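Local coordinates for L0028 (Mitochondria associated protein) (Escherichia coli, PDB 3GCG) that probably acts as a secreted bacterial effector that switches on a host Rho-family GTPase by guanine nucleotide exchange, at residues 75-86 / 158-167. Sequence-based numbering, arbitrary orientation.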
loop_
_atom_site.group_PDB
_atom_site.type_symbol
_atom_site.label_atom_id
_atom_site.label_comp_id
_atom_site.label_asym_id
_atom_site.label_seq_id
_atom_site.Cartn_x
_atom_site.Cartn_y
_atom_site.Cartn_z
ATOM N N THR B 75 17.013 -7.690 -14.365
ATOM C CA THR B 75 17.749 -8.422 -13.350
ATOM C C THR B 75 16.837 -8.739 -12.170
ATOM O O THR B 75 16.912 -9.818 -11.595
ATOM C CB THR B 75 18.957 -7.605 -12.869
ATOM O OG1 THR B 75 19.735 -7.209 -14.006
ATOM C CG2 THR B 75 19.829 -8.433 -11.937
ATOM N N LYS B 76 15.971 -7.802 -11.814
ATOM C CA LYS B 76 15.044 -8.035 -10.713
ATOM C C LYS B 76 14.194 -9.270 -11.039
ATOM O O LYS B 76 13.955 -10.118 -10.179
ATOM C CB LYS B 76 14.154 -6.813 -10.515
ATOM C CG LYS B 76 13.198 -6.900 -9.347
ATOM C CD LYS B 76 12.346 -5.638 -9.294
ATOM C CE LYS B 76 11.293 -5.676 -8.189
ATOM N NZ LYS B 76 10.569 -4.367 -8.110
ATOM N N GLY B 77 13.757 -9.369 -12.291
ATOM C CA GLY B 77 12.958 -10.508 -12.707
ATOM C C GLY B 77 13.727 -11.815 -12.615
ATOM O O GLY B 77 13.188 -12.837 -12.178
ATOM N N HIS B 78 14.991 -11.805 -13.023
ATOM C CA HIS B 78 15.774 -13.029 -12.949
ATOM C C HIS B 78 15.886 -13.459 -11.485
ATOM O O HIS B 78 15.816 -14.652 -11.165
ATOM C CB HIS B 78 17.162 -12.820 -13.554
ATOM C CG HIS B 78 17.133 -12.379 -14.982
ATOM N ND1 HIS B 78 16.446 -13.067 -15.957
ATOM C CD2 HIS B 78 17.696 -11.311 -15.599
ATOM C CE1 HIS B 78 16.585 -12.443 -17.116
ATOM N NE2 HIS B 78 17.338 -11.375 -16.925
ATOM N N ILE B 79 16.039 -12.482 -10.597
ATOM C CA ILE B 79 16.150 -12.780 -9.177
ATOM C C ILE B 79 14.839 -13.375 -8.663
ATOM O O ILE B 79 14.845 -14.356 -7.916
ATOM C CB ILE B 79 16.536 -11.511 -8.370
ATOM C CG1 ILE B 79 17.990 -11.127 -8.688
ATOM C CG2 ILE B 79 16.396 -11.766 -6.882
ATOM C CD1 ILE B 79 18.437 -9.807 -8.091
ATOM N N PHE B 80 13.717 -12.800 -9.084
ATOM C CA PHE B 80 12.428 -13.303 -8.656
ATOM C C PHE B 80 12.144 -14.718 -9.161
ATOM O O PHE B 80 11.594 -15.538 -8.430
ATOM C CB PHE B 80 11.308 -12.347 -9.085
ATOM C CG PHE B 80 10.839 -11.444 -7.976
ATOM C CD1 PHE B 80 11.562 -10.314 -7.627
ATOM C CD2 PHE B 80 9.706 -11.767 -7.238
ATOM C CE1 PHE B 80 11.162 -9.522 -6.556
ATOM C CE2 PHE B 80 9.299 -10.987 -6.169
ATOM C CZ PHE B 80 10.028 -9.863 -5.824
ATOM N N ARG B 81 12.526 -15.010 -10.401
ATOM C CA ARG B 81 12.308 -16.345 -10.944
ATOM C C ARG B 81 13.217 -17.338 -10.222
ATOM O O ARG B 81 12.817 -18.472 -9.935
ATOM C CB ARG B 81 12.600 -16.380 -12.447
ATOM C CG ARG B 81 11.570 -17.172 -13.254
ATOM C CD ARG B 81 11.139 -18.459 -12.532
ATOM N NE ARG B 81 10.073 -19.163 -13.247
ATOM C CZ ARG B 81 9.358 -20.167 -12.741
ATOM N NH1 ARG B 81 9.583 -20.598 -11.506
ATOM N NH2 ARG B 81 8.413 -20.744 -13.475
ATOM N N ALA B 82 14.441 -16.905 -9.919
ATOM C CA ALA B 82 15.390 -17.757 -9.215
ATOM C C ALA B 82 14.825 -18.117 -7.847
ATOM O O ALA B 82 14.840 -19.280 -7.444
ATOM C CB ALA B 82 16.728 -17.044 -9.065
ATOM N N VAL B 83 14.313 -17.123 -7.134
ATOM C CA VAL B 83 13.735 -17.385 -5.822
ATOM C C VAL B 83 12.479 -18.210 -6.004
ATOM O O VAL B 83 12.137 -19.036 -5.163
ATOM C CB VAL B 83 13.363 -16.091 -5.095
ATOM C CG1 VAL B 83 12.541 -16.414 -3.856
ATOM C CG2 VAL B 83 14.624 -15.344 -4.706
ATOM N N GLU B 84 11.803 -17.971 -7.123
ATOM C CA GLU B 84 10.572 -18.668 -7.463
ATOM C C GLU B 84 10.858 -20.159 -7.646
ATOM O O GLU B 84 10.143 -21.004 -7.105
ATOM C CB GLU B 84 9.990 -18.060 -8.746
ATOM C CG GLU B 84 8.553 -18.429 -9.055
ATOM C CD GLU B 84 7.921 -17.480 -10.069
ATOM O OE1 GLU B 84 8.496 -17.300 -11.167
ATOM O OE2 GLU B 84 6.849 -16.913 -9.770
ATOM N N ASN B 85 11.914 -20.477 -8.394
ATOM C CA ASN B 85 12.286 -21.870 -8.628
ATOM C C ASN B 85 12.733 -22.543 -7.342
ATOM O O ASN B 85 12.325 -23.659 -7.047
ATOM C CB ASN B 85 13.428 -21.979 -9.644
ATOM C CG ASN B 85 13.069 -21.409 -10.998
ATOM O OD1 ASN B 85 11.919 -21.471 -11.425
ATOM N ND2 ASN B 85 14.064 -20.866 -11.694
ATOM N N ALA B 86 13.587 -21.861 -6.586
ATOM C CA ALA B 86 14.112 -22.397 -5.335
ATOM C C ALA B 86 13.026 -22.715 -4.315
ATOM O O ALA B 86 13.132 -23.689 -3.571
ATOM C CB ALA B 86 15.115 -21.422 -4.733
ATOM N N ILE B 158 17.937 -17.303 0.657
ATOM C CA ILE B 158 17.795 -17.752 -0.716
ATOM C C ILE B 158 17.874 -16.551 -1.660
ATOM O O ILE B 158 18.551 -16.603 -2.686
ATOM C CB ILE B 158 16.452 -18.474 -0.913
ATOM C CG1 ILE B 158 16.452 -19.780 -0.111
ATOM C CG2 ILE B 158 16.200 -18.714 -2.395
ATOM C CD1 ILE B 158 15.142 -20.544 -0.181
ATOM N N THR B 159 17.191 -15.467 -1.300
ATOM C CA THR B 159 17.199 -14.253 -2.117
ATOM C C THR B 159 18.607 -13.663 -2.201
ATOM O O THR B 159 19.075 -13.309 -3.285
ATOM C CB THR B 159 16.244 -13.183 -1.542
ATOM O OG1 THR B 159 14.909 -13.704 -1.502
ATOM C CG2 THR B 159 16.273 -11.921 -2.395
ATOM N N GLN B 160 19.273 -13.555 -1.053
ATOM C CA GLN B 160 20.633 -13.019 -0.994
ATOM C C GLN B 160 21.537 -13.769 -1.967
ATOM O O GLN B 160 22.369 -13.173 -2.661
ATOM C CB GLN B 160 21.206 -13.155 0.426
ATOM C CG GLN B 160 20.625 -12.186 1.440
ATOM C CD GLN B 160 21.227 -12.350 2.827
ATOM O OE1 GLN B 160 21.131 -13.419 3.437
ATOM N NE2 GLN B 160 21.847 -11.286 3.336
ATOM N N ASN B 161 21.367 -15.085 -2.004
ATOM C CA ASN B 161 22.154 -15.942 -2.876
ATOM C C ASN B 161 21.787 -15.693 -4.339
ATOM O O ASN B 161 22.607 -15.899 -5.228
ATOM C CB ASN B 161 21.916 -17.411 -2.513
ATOM C CG ASN B 161 23.111 -18.286 -2.828
ATOM O OD1 ASN B 161 23.074 -19.103 -3.750
ATOM N ND2 ASN B 161 24.188 -18.112 -2.065
ATOM N N ALA B 162 20.551 -15.265 -4.583
ATOM C CA ALA B 162 20.106 -14.968 -5.943
ATOM C C ALA B 162 20.757 -13.653 -6.355
ATOM O O ALA B 162 21.308 -13.530 -7.451
ATOM C CB ALA B 162 18.582 -14.838 -5.990
ATOM N N ILE B 163 20.687 -12.667 -5.466
ATOM C CA ILE B 163 21.287 -11.369 -5.737
ATOM C C ILE B 163 22.778 -11.563 -6.056
ATOM O O ILE B 163 23.304 -11.000 -7.018
ATOM C CB ILE B 163 21.145 -10.435 -4.518
ATOM C CG1 ILE B 163 19.667 -10.139 -4.270
ATOM C CG2 ILE B 163 21.922 -9.139 -4.752
ATOM C CD1 ILE B 163 19.409 -9.320 -3.016
ATOM N N LEU B 164 23.448 -12.372 -5.244
ATOM C CA LEU B 164 24.862 -12.633 -5.450
ATOM C C LEU B 164 25.104 -13.254 -6.823
ATOM O O LEU B 164 26.025 -12.871 -7.539
ATOM C CB LEU B 164 25.383 -13.581 -4.369
ATOM C CG LEU B 164 26.650 -13.112 -3.650
ATOM C CD1 LEU B 164 27.169 -14.244 -2.766
ATOM C CD2 LEU B 164 27.716 -12.694 -4.671
ATOM N N GLU B 165 24.265 -14.217 -7.183
ATOM C CA GLU B 165 24.396 -14.901 -8.457
ATOM C C GLU B 165 24.083 -14.049 -9.685
ATOM O O GLU B 165 24.790 -14.121 -10.689
ATOM C CB GLU B 165 23.498 -16.131 -8.476
ATOM C CG GLU B 165 23.646 -16.980 -9.722
ATOM C CD GLU B 165 22.694 -18.155 -9.723
ATOM O OE1 GLU B 165 22.305 -18.592 -8.623
ATOM O OE2 GLU B 165 22.342 -18.648 -10.814
ATOM N N HIS B 166 23.029 -13.245 -9.611
ATOM C CA HIS B 166 22.637 -12.437 -10.760
ATOM C C HIS B 166 23.030 -10.962 -10.736
ATOM O O HIS B 166 23.145 -10.338 -11.789
ATOM C CB HIS B 166 21.133 -12.581 -10.975
ATOM C CG HIS B 166 20.694 -14.001 -11.155
ATOM N ND1 HIS B 166 21.014 -14.745 -12.271
ATOM C CD2 HIS B 166 20.012 -14.835 -10.336
ATOM C CE1 HIS B 166 20.551 -15.972 -12.130
ATOM N NE2 HIS B 166 19.940 -16.054 -10.961
ATOM N N VAL B 167 23.246 -10.399 -9.555
ATOM C CA VAL B 167 23.628 -8.993 -9.470
ATOM C C VAL B 167 25.144 -8.839 -9.509
ATOM O O VAL B 167 25.680 -8.516 -10.597
ATOM C CB VAL B 167 23.099 -8.346 -8.173
ATOM C CG1 VAL B 167 23.665 -6.942 -8.018
ATOM C CG2 VAL B 167 21.581 -8.302 -8.203
#
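Ile158 sets its CG2 methyl against Ala86 CB, 3.7 Å away, where two helices crossing at 136° between their N-to-C directions pack through mostly apolar side chains. The next residue, Thr159, takes Val83 CG2 beside its OG1 at 3.6 Å; that hydroxyl is spent on a hydrogen bond to the Ile155 carbonyl, so it meets the valine only as packing surface. Ala162 is a small residue near the middle of the seam: its CB lies 3.9 Å from Ile79 CG2 and 4.2 Å from Ala82 CB, letting the axes approach to 9.2 Å. Ile79, with CD1 anti to CA (chi2 173°), then reaches Ile163. His166 lays its ring beside helix 73-87, with His78 CB over one face and Ala82 CB 3.9 Å from NE2 at an oblique approach. Val167 CG2 ends the row tightly, 3.5 Å from Ile79 CD1. An alanine in place of Ile79 would probably open a gap in front of Ile163 and Val167 and take from Ala162 one of its methyl neighbours. The pair illustrates how alanines beside branched residues mesh helix 73-87 with the C-terminal helix 152-166, while helix 41-67 touches both, its Val56 and Asn57 meeting Phe80 and its Leu60 meeting Ile163.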